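Local coordinates for protein adenylyltransferase (Bartonella henselae str. Houston-1, PDB 5NH2) that transfers AMP from ATP onto tyrosine or threonine residues of host target proteins through its Fic (fido) domain, an activity that serves virulence, at residues 53-58 with 162-167; 50-53 with 58-61; 123-128 with 137-142. One frame throughout, in Å; residues are numbered along the deposited sequence.

Contact 1. Residues 53-58 with 162-167; sequences EYFDTA and RLFFEN
Phe55 and Phe164 form a T-shaped (edge-to-face) pair: the edge of the Phe55 ring, led by CD1, is aimed at a face of Phe164, with the centroids 5.8 Å apart and the planes at 82°. CD1 stands over the rim of the Phe164 ring and not over its middle. On Phe164, CG lies anti to the backbone N (chi1 -179°), which carries the ring away from helix 157-171 and across to the chain that leads into helix 57-68.

Apolar packing completes the junction. Phe55 CB touches Phe164 CZ at 4.1 Å, and farther out on the same side chain CE1 lies 4.1 Å from Asn167 CB. Ring C-H groups also meet backbone oxygens, with Phe55 CZ 3.5 Å from Asn167 O and Phe164 CE2 3.5 Å from Asp56 O, the latter near the plane of the Phe164 ring and at its edge.

The polar side chains turn elsewhere. Asp56 is the N-cap of helix 57-68, its OD1 accepting from Tyr59 N, while Asn167 ND2 is bonded to Tyr59 OH. Leu122 of helix 109-124 touches both phenylalanine rings, and Leu60 and Ile63 of helix 57-68 pack on Phe164. Helix 157-171 also carries Arg162, probably ATP-binding, which forms a salt bridge with Glu35 of the antitoxin homologue chain.

Helix 157-171 is thus joined to the start of helix 57-68 by a largely buried, aromatic junction in which no hydrogen bond links the two segments, the side chains of Asp56 and Asn167 both finding their polar partner in Tyr59.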
loop_
_atom_site.group_PDB
_atom_site.type_symbol
_atom_site.label_atom_id
_atom_site.label_comp_id
_atom_site.label_asym_id
_atom_site.label_seq_id
_atom_site.Cartn_x
_atom_site.Cartn_y
_atom_site.Cartn_z
ATOM N N GLU A 53 -3.656 2.772 -21.364
ATOM C CA GLU A 53 -3.467 1.636 -22.263
ATOM C C GLU A 53 -2.072 1.024 -22.123
ATOM O O GLU A 53 -1.929 -0.186 -22.302
ATOM C CB GLU A 53 -3.791 2.002 -23.729
ATOM C CG GLU A 53 -3.153 3.236 -24.361
ATOM C CD GLU A 53 -3.850 3.612 -25.696
ATOM O OE1 GLU A 53 -4.882 4.337 -25.662
ATOM O OE2 GLU A 53 -3.383 3.163 -26.779
ATOM N N TYR A 54 -1.049 1.804 -21.760
ATOM C CA TYR A 54 0.295 1.264 -21.553
ATOM C C TYR A 54 0.695 1.465 -20.101
ATOM O O TYR A 54 0.915 2.600 -19.670
ATOM C CB TYR A 54 1.317 1.917 -22.489
ATOM C CG TYR A 54 0.891 1.822 -23.923
ATOM C CD1 TYR A 54 0.954 2.920 -24.763
ATOM C CD2 TYR A 54 0.394 0.629 -24.433
ATOM C CE1 TYR A 54 0.534 2.827 -26.079
ATOM C CE2 TYR A 54 -0.033 0.524 -25.745
ATOM C CZ TYR A 54 0.039 1.623 -26.564
ATOM O OH TYR A 54 -0.381 1.506 -27.870
ATOM N N PHE A 55 0.813 0.359 -19.362
ATOM C CA PHE A 55 1.458 0.384 -18.058
ATOM C C PHE A 55 2.958 0.324 -18.278
ATOM O O PHE A 55 3.463 -0.662 -18.815
ATOM C CB PHE A 55 0.980 -0.769 -17.175
ATOM C CG PHE A 55 -0.439 -0.593 -16.641
ATOM C CD1 PHE A 55 -0.681 0.133 -15.475
ATOM C CD2 PHE A 55 -1.519 -1.163 -17.296
ATOM C CE1 PHE A 55 -2.003 0.296 -14.959
ATOM C CE2 PHE A 55 -2.833 -1.021 -16.805
ATOM C CZ PHE A 55 -3.080 -0.278 -15.624
ATOM N N ASP A 56 3.658 1.368 -17.848
ATOM C CA ASP A 56 5.068 1.573 -18.104
ATOM C C ASP A 56 5.608 2.606 -17.103
ATOM O O ASP A 56 4.888 3.057 -16.200
ATOM C CB ASP A 56 5.291 2.019 -19.556
ATOM C CG ASP A 56 4.493 3.311 -19.935
ATOM O OD1 ASP A 56 3.980 4.040 -19.035
ATOM O OD2 ASP A 56 4.419 3.620 -21.155
ATOM N N THR A 57 6.874 3.012 -17.295
ATOM C CA THR A 57 7.510 3.996 -16.407
ATOM C C THR A 57 6.871 5.389 -16.533
ATOM O O THR A 57 6.771 6.113 -15.527
ATOM C CB THR A 57 9.008 4.059 -16.708
ATOM O OG1 THR A 57 9.650 2.814 -16.295
ATOM C CG2 THR A 57 9.660 5.294 -16.051
ATOM N N ALA A 58 6.404 5.759 -17.747
ATOM C CA ALA A 58 5.612 6.975 -17.926
ATOM C C ALA A 58 4.410 6.983 -16.998
ATOM O O ALA A 58 4.143 7.983 -16.330
ATOM C CB ALA A 58 5.128 7.117 -19.370
ATOM N N ARG A 162 2.222 1.034 -4.929
ATOM C CA ARG A 162 0.987 0.328 -4.568
ATOM C C ARG A 162 -0.142 0.709 -5.523
ATOM O O ARG A 162 -0.796 -0.171 -6.114
ATOM C CB ARG A 162 0.594 0.608 -3.105
ATOM C CG ARG A 162 1.439 -0.205 -2.105
ATOM C CD ARG A 162 1.013 -0.007 -0.624
ATOM N NE ARG A 162 1.268 1.322 0.005
ATOM C CZ ARG A 162 2.427 1.648 0.557
ATOM N NH1 ARG A 162 3.396 0.772 0.470
ATOM N NH2 ARG A 162 2.624 2.803 1.158
ATOM N N LEU A 163 -0.327 2.027 -5.755
ATOM C CA LEU A 163 -1.373 2.441 -6.686
ATOM C C LEU A 163 -1.135 1.867 -8.092
ATOM O O LEU A 163 -2.089 1.492 -8.791
ATOM C CB LEU A 163 -1.470 3.965 -6.732
ATOM C CG LEU A 163 -2.900 4.511 -6.589
ATOM C CD1 LEU A 163 -2.880 6.031 -6.557
ATOM C CD2 LEU A 163 -3.868 3.984 -7.675
ATOM N N PHE A 164 0.127 1.798 -8.519
ATOM C CA PHE A 164 0.427 1.228 -9.835
ATOM C C PHE A 164 -0.027 -0.223 -9.896
ATOM O O PHE A 164 -0.652 -0.651 -10.880
ATOM C CB PHE A 164 1.931 1.373 -10.132
ATOM C CG PHE A 164 2.404 0.839 -11.502
ATOM C CD1 PHE A 164 2.727 -0.508 -11.677
ATOM C CD2 PHE A 164 2.623 1.706 -12.572
ATOM C CE1 PHE A 164 3.206 -0.992 -12.922
ATOM C CE2 PHE A 164 3.119 1.221 -13.798
ATOM C CZ PHE A 164 3.413 -0.119 -13.970
ATOM N N PHE A 165 0.204 -0.980 -8.826
ATOM C CA PHE A 165 -0.129 -2.399 -8.927
ATOM C C PHE A 165 -1.611 -2.667 -8.696
ATOM O O PHE A 165 -2.134 -3.641 -9.252
ATOM C CB PHE A 165 0.802 -3.220 -8.014
ATOM C CG PHE A 165 2.119 -3.540 -8.683
ATOM C CD1 PHE A 165 3.176 -2.652 -8.629
ATOM C CD2 PHE A 165 2.264 -4.710 -9.425
ATOM C CE1 PHE A 165 4.404 -2.916 -9.295
ATOM C CE2 PHE A 165 3.470 -5.016 -10.086
ATOM C CZ PHE A 165 4.557 -4.104 -10.025
ATOM N N GLU A 166 -2.313 -1.776 -7.974
ATOM C CA GLU A 166 -3.772 -1.880 -7.850
ATOM C C GLU A 166 -4.440 -1.643 -9.195
ATOM O O GLU A 166 -5.335 -2.397 -9.606
ATOM C CB GLU A 166 -4.318 -0.875 -6.814
ATOM C CG GLU A 166 -3.948 -1.123 -5.343
ATOM C CD GLU A 166 -4.161 0.117 -4.439
ATOM O OE1 GLU A 166 -4.739 1.133 -4.890
ATOM O OE2 GLU A 166 -3.749 0.086 -3.263
ATOM N N ASN A 167 -4.012 -0.596 -9.889
ATOM C CA ASN A 167 -4.582 -0.267 -11.185
ATOM C C ASN A 167 -4.180 -1.287 -12.250
ATOM O O ASN A 167 -5.003 -1.678 -13.093
ATOM C CB ASN A 167 -4.137 1.141 -11.561
ATOM C CG ASN A 167 -4.978 2.195 -10.898
ATOM O OD1 ASN A 167 -5.986 1.884 -10.283
ATOM N ND2 ASN A 167 -4.592 3.456 -11.056
#

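Contact 2. Residues 50-53 with 58-61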
loop_
_atom_site.group_PDB
_atom_site.type_symbol
_atom_site.label_atom_id
_atom_site.label_comp_id
_atom_site.label_asym_id
_atom_site.label_seq_id
_atom_site.Cartn_x
_atom_site.Cartn_y
_atom_site.Cartn_z
ATOM N N SER A 50 -9.228 7.674 -16.229
ATOM C CA SER A 50 -9.237 6.442 -16.994
ATOM C C SER A 50 -7.932 5.668 -16.826
ATOM O O SER A 50 -6.851 6.240 -16.675
ATOM C CB SER A 50 -9.450 6.734 -18.463
ATOM O OG SER A 50 -9.802 5.522 -19.111
ATOM N N LEU A 51 -8.049 4.349 -16.863
ATOM C CA LEU A 51 -6.898 3.477 -16.757
ATOM C C LEU A 51 -6.079 3.538 -18.044
ATOM O O LEU A 51 -6.648 3.621 -19.129
ATOM C CB LEU A 51 -7.372 2.050 -16.488
ATOM C CG LEU A 51 -7.850 1.731 -15.075
ATOM C CD1 LEU A 51 -8.236 0.278 -15.026
ATOM C CD2 LEU A 51 -6.751 2.028 -14.052
ATOM N N PRO A 52 -4.745 3.492 -17.967
ATOM C CA PRO A 52 -3.929 3.729 -19.162
ATOM C C PRO A 52 -3.968 2.525 -20.083
ATOM O O PRO A 52 -4.277 1.401 -19.667
ATOM C CB PRO A 52 -2.517 3.941 -18.587
ATOM C CG PRO A 52 -2.486 2.971 -17.484
ATOM C CD PRO A 52 -3.897 3.118 -16.831
ATOM N N GLU A 53 -3.656 2.772 -21.364
ATOM C CA GLU A 53 -3.467 1.636 -22.263
ATOM C C GLU A 53 -2.072 1.024 -22.123
ATOM O O GLU A 53 -1.929 -0.186 -22.302
ATOM C CB GLU A 53 -3.791 2.002 -23.729
ATOM C CG GLU A 53 -3.153 3.236 -24.361
ATOM C CD GLU A 53 -3.850 3.612 -25.696
ATOM O OE1 GLU A 53 -4.882 4.337 -25.662
ATOM O OE2 GLU A 53 -3.383 3.163 -26.779
ATOM N N ALA A 58 6.404 5.759 -17.747
ATOM C CA ALA A 58 5.612 6.975 -17.926
ATOM C C ALA A 58 4.410 6.983 -16.998
ATOM O O ALA A 58 4.143 7.983 -16.330
ATOM C CB ALA A 58 5.128 7.117 -19.370
ATOM N N TYR A 59 3.661 5.876 -16.955
ATOM C CA TYR A 59 2.469 5.860 -16.117
ATOM C C TYR A 59 2.842 5.943 -14.647
ATOM O O TYR A 59 2.262 6.743 -13.907
ATOM C CB TYR A 59 1.638 4.612 -16.392
ATOM C CG TYR A 59 0.329 4.552 -15.604
ATOM C CD1 TYR A 59 -0.662 5.523 -15.787
ATOM C CD2 TYR A 59 0.074 3.516 -14.692
ATOM C CE1 TYR A 59 -1.889 5.467 -15.063
ATOM C CE2 TYR A 59 -1.118 3.458 -13.995
ATOM C CZ TYR A 59 -2.111 4.440 -14.177
ATOM O OH TYR A 59 -3.318 4.370 -13.478
ATOM N N LEU A 60 3.842 5.165 -14.222
ATOM C CA LEU A 60 4.372 5.288 -12.855
ATOM C C LEU A 60 4.683 6.743 -12.489
ATOM O O LEU A 60 4.308 7.224 -11.395
ATOM C CB LEU A 60 5.624 4.423 -12.699
ATOM C CG LEU A 60 6.174 4.325 -11.302
ATOM C CD1 LEU A 60 5.295 3.408 -10.481
ATOM C CD2 LEU A 60 7.680 3.889 -11.285
ATOM N N CYS A 61 5.359 7.472 -13.411
ATOM C CA CYS A 61 5.719 8.859 -13.117
ATOM C C CYS A 61 4.498 9.781 -13.118
ATOM O O CYS A 61 4.465 10.754 -12.351
ATOM C CB CYS A 61 6.772 9.364 -14.104
ATOM S SG CYS A 61 8.413 8.603 -13.840
#
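Leu51 reaches helix 57-68 through one methyl, CD2, which lies 4.2 Å from Tyr59 OH. The same side chain packs against Asn167 and Ala171 of helix 157-171, so it sits where the loop meets both helices. The substantial contact comes at Pro52. Its pyrrolidine ring lies over one face of the Tyr59 ring, and CG stands 3.4 Å from the ring centroid, only 7° off the normal, which makes this a nearly centred CH-pi contact. CB and CD extend the overlap along the phenol: CB is 3.7 Å from Tyr59 CD1 toward the root of the ring, whereas CD is 3.5 Å from Tyr59 CZ near the hydroxyl end.

This proline-tyrosine CH-pi contact brings the middle of the loop between helix 28-46 and helix 57-68 against the first turn of helix 57-68, within a short local reversal of the chain. Tyr59 points CG anti to its own N (chi1 -177°), sending the phenol back from the helix toward the proline, and the two side chains cross at about a right angle. Several neighbours probably limit the rotation of that ring. Tyr59 OH is hydrogen-bonded to Asn167 ND2, Phe55 meets the ring with planes at about 90°, and Phe164 packs against it from helix 157-171.

Contact 3. Residues 123-128 with 137-142; sequences AEKNNL and NSEAIE
The backbones approach most closely at Leu128 and Glu139, whose CA atoms are 7.4 Å apart, just after helix 109-124 has ended in a Schellman motif with Asn126 as its positive-phi C' residue.

Leu128 puts its two methyls against the start of the Glu139 side chain: CD2 is 3.7 Å from Glu139 CB, while CD1 reaches on to Ala140, 3.7 Å from its N and 4.2 Å from its CB. Farther out, Glu139 bends at chi2 (-72°), and its carboxylate meets the end of Lys125, the two side chains crossing at about a right angle. The salt bridge is long, with Lys125 NZ 3.8 Å from Glu139 OE1. The lysine's methylenes come closer than its ammonium, CD and CE each lying 3.2 Å from Glu139 OE2. Any charge attraction is therefore probably modest, and it lies at the partly exposed side, beside the buried leucine.

Away from the ATP-binding residues, this contact joins the turn that follows helix 109-124 to an early part of helix 133-150. Phe206 of helix 200-208 packs on Ala140, and Asn127 OD1 accepts a hydrogen bond from Phe55 N at the approach to helix 57-68.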
loop_
_atom_site.group_PDB
_atom_site.type_symbol
_atom_site.label_atom_id
_atom_site.label_comp_id
_atom_site.label_asym_id
_atom_site.label_seq_id
_atom_site.Cartn_x
_atom_site.Cartn_y
_atom_site.Cartn_z
ATOM N N ALA A 123 5.325 -4.760 -21.651
ATOM C CA ALA A 123 4.882 -4.540 -23.017
ATOM C C ALA A 123 4.732 -5.865 -23.744
ATOM O O ALA A 123 3.744 -6.072 -24.460
ATOM C CB ALA A 123 5.860 -3.617 -23.736
ATOM N N GLU A 124 5.686 -6.793 -23.536
ATOM C CA GLU A 124 5.643 -8.049 -24.278
ATOM C C GLU A 124 4.586 -8.988 -23.714
ATOM O O GLU A 124 4.034 -9.812 -24.450
ATOM C CB GLU A 124 7.025 -8.718 -24.288
ATOM C CG GLU A 124 7.506 -9.295 -22.951
ATOM C CD GLU A 124 9.017 -9.575 -22.928
ATOM O OE1 GLU A 124 9.708 -9.266 -23.936
ATOM O OE2 GLU A 124 9.507 -10.101 -21.896
ATOM N N LYS A 125 4.264 -8.857 -22.433
ATOM C CA LYS A 125 3.238 -9.654 -21.777
ATOM C C LYS A 125 1.863 -8.985 -21.807
ATOM O O LYS A 125 0.974 -9.415 -21.066
ATOM C CB LYS A 125 3.669 -9.976 -20.346
ATOM C CG LYS A 125 4.941 -10.846 -20.334
ATOM C CD LYS A 125 5.443 -11.174 -18.938
ATOM C CE LYS A 125 6.620 -12.174 -18.990
ATOM N NZ LYS A 125 6.227 -13.358 -19.774
ATOM N N ASN A 126 1.708 -7.898 -22.587
ATOM C CA ASN A 126 0.436 -7.189 -22.779
ATOM C C ASN A 126 -0.208 -6.813 -21.443
ATOM O O ASN A 126 -1.373 -7.121 -21.160
ATOM C CB ASN A 126 -0.518 -7.999 -23.661
ATOM C CG ASN A 126 0.071 -8.246 -25.047
ATOM O OD1 ASN A 126 0.684 -7.351 -25.641
ATOM N ND2 ASN A 126 -0.078 -9.472 -25.557
ATOM N N ASN A 127 0.583 -6.162 -20.605
ATOM C CA ASN A 127 0.091 -5.581 -19.370
ATOM C C ASN A 127 -0.492 -6.636 -18.442
ATOM O O ASN A 127 -1.300 -6.310 -17.565
ATOM C CB ASN A 127 -0.918 -4.473 -19.685
ATOM C CG ASN A 127 -0.285 -3.363 -20.484
ATOM O OD1 ASN A 127 0.741 -2.773 -20.078
ATOM N ND2 ASN A 127 -0.853 -3.092 -21.648
ATOM N N LEU A 128 -0.039 -7.885 -18.614
ATOM C CA LEU A 128 -0.436 -9.027 -17.784
ATOM C C LEU A 128 -1.922 -9.336 -17.926
ATOM O O LEU A 128 -2.545 -9.844 -16.994
ATOM C CB LEU A 128 -0.095 -8.820 -16.297
ATOM C CG LEU A 128 1.360 -8.539 -15.932
ATOM C CD1 LEU A 128 1.557 -8.730 -14.432
ATOM C CD2 LEU A 128 2.298 -9.449 -16.735
ATOM N N ASN A 137 -0.704 -13.112 -10.595
ATOM C CA ASN A 137 0.056 -12.877 -9.368
ATOM C C ASN A 137 1.531 -13.304 -9.520
ATOM O O ASN A 137 2.438 -12.576 -9.095
ATOM C CB ASN A 137 -0.593 -13.582 -8.172
ATOM C CG ASN A 137 -1.916 -12.872 -7.667
ATOM O OD1 ASN A 137 -2.245 -11.755 -8.077
ATOM N ND2 ASN A 137 -2.663 -13.561 -6.767
ATOM N N SER A 138 1.803 -14.448 -10.165
ATOM C CA SER A 138 3.204 -14.857 -10.268
ATOM C C SER A 138 4.003 -13.849 -11.072
ATOM O O SER A 138 5.109 -13.462 -10.661
ATOM C CB SER A 138 3.336 -16.259 -10.865
ATOM O OG SER A 138 2.920 -16.293 -12.217
ATOM N N GLU A 139 3.436 -13.357 -12.186
ATOM C CA GLU A 139 4.102 -12.289 -12.946
ATOM C C GLU A 139 4.242 -10.986 -12.126
ATOM O O GLU A 139 5.346 -10.405 -11.978
ATOM C CB GLU A 139 3.320 -12.047 -14.242
ATOM C CG GLU A 139 3.374 -13.199 -15.210
ATOM C CD GLU A 139 4.740 -13.381 -15.894
ATOM O OE1 GLU A 139 4.970 -14.488 -16.400
ATOM O OE2 GLU A 139 5.578 -12.448 -15.955
ATOM N N ALA A 140 3.117 -10.505 -11.594
ATOM C CA ALA A 140 3.099 -9.269 -10.828
ATOM C C ALA A 140 4.156 -9.272 -9.726
ATOM O O ALA A 140 4.808 -8.254 -9.492
ATOM C CB ALA A 140 1.709 -9.074 -10.239
ATOM N N ILE A 141 4.370 -10.419 -9.068
ATOM C CA ILE A 141 5.307 -10.467 -7.942
ATOM C C ILE A 141 6.733 -10.124 -8.400
ATOM O O ILE A 141 7.403 -9.271 -7.805
ATOM C CB ILE A 141 5.222 -11.841 -7.235
ATOM C CG1 ILE A 141 3.991 -11.900 -6.317
ATOM C CG2 ILE A 141 6.405 -12.041 -6.313
ATOM C CD1 ILE A 141 3.371 -13.260 -6.107
ATOM N N GLU A 142 7.203 -10.746 -9.489
ATOM C CA GLU A 142 8.507 -10.398 -10.053
ATOM C C GLU A 142 8.634 -8.899 -10.327
ATOM O O GLU A 142 9.624 -8.273 -9.910
ATOM C CB GLU A 142 8.778 -11.215 -11.330
ATOM C CG GLU A 142 8.847 -12.714 -11.086
ATOM C CD GLU A 142 9.159 -13.497 -12.359
ATOM O OE1 GLU A 142 8.812 -14.699 -12.398
ATOM O OE2 GLU A 142 9.754 -12.913 -13.304
#

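Contacts 1 and 2 are centred about 5 Å apart and meet at Tyr59, where Asn167 ND2 lies 2.9 Å from Tyr59 OH and the Phe164 ring packs alongside. Contact 3, centred about 11 Å from contact 1 and 15 Å from contact 2, is tied in by Asn127, whose OD1 lies 3.2 Å from Phe55 N, and by Phe165 CE2, 3.6 Å from Ala140 O. All three belong to the Fic fold. Contact 1 is directly tied to the nucleotide site, since residues 162-167 include Arg162, probably ATP-binding; the side chain of Phe164 is also about 9 Å from Gly158, an experimentally established ATP-binding residue. The side chain of Tyr59 is about 11 Å from that of Arg162.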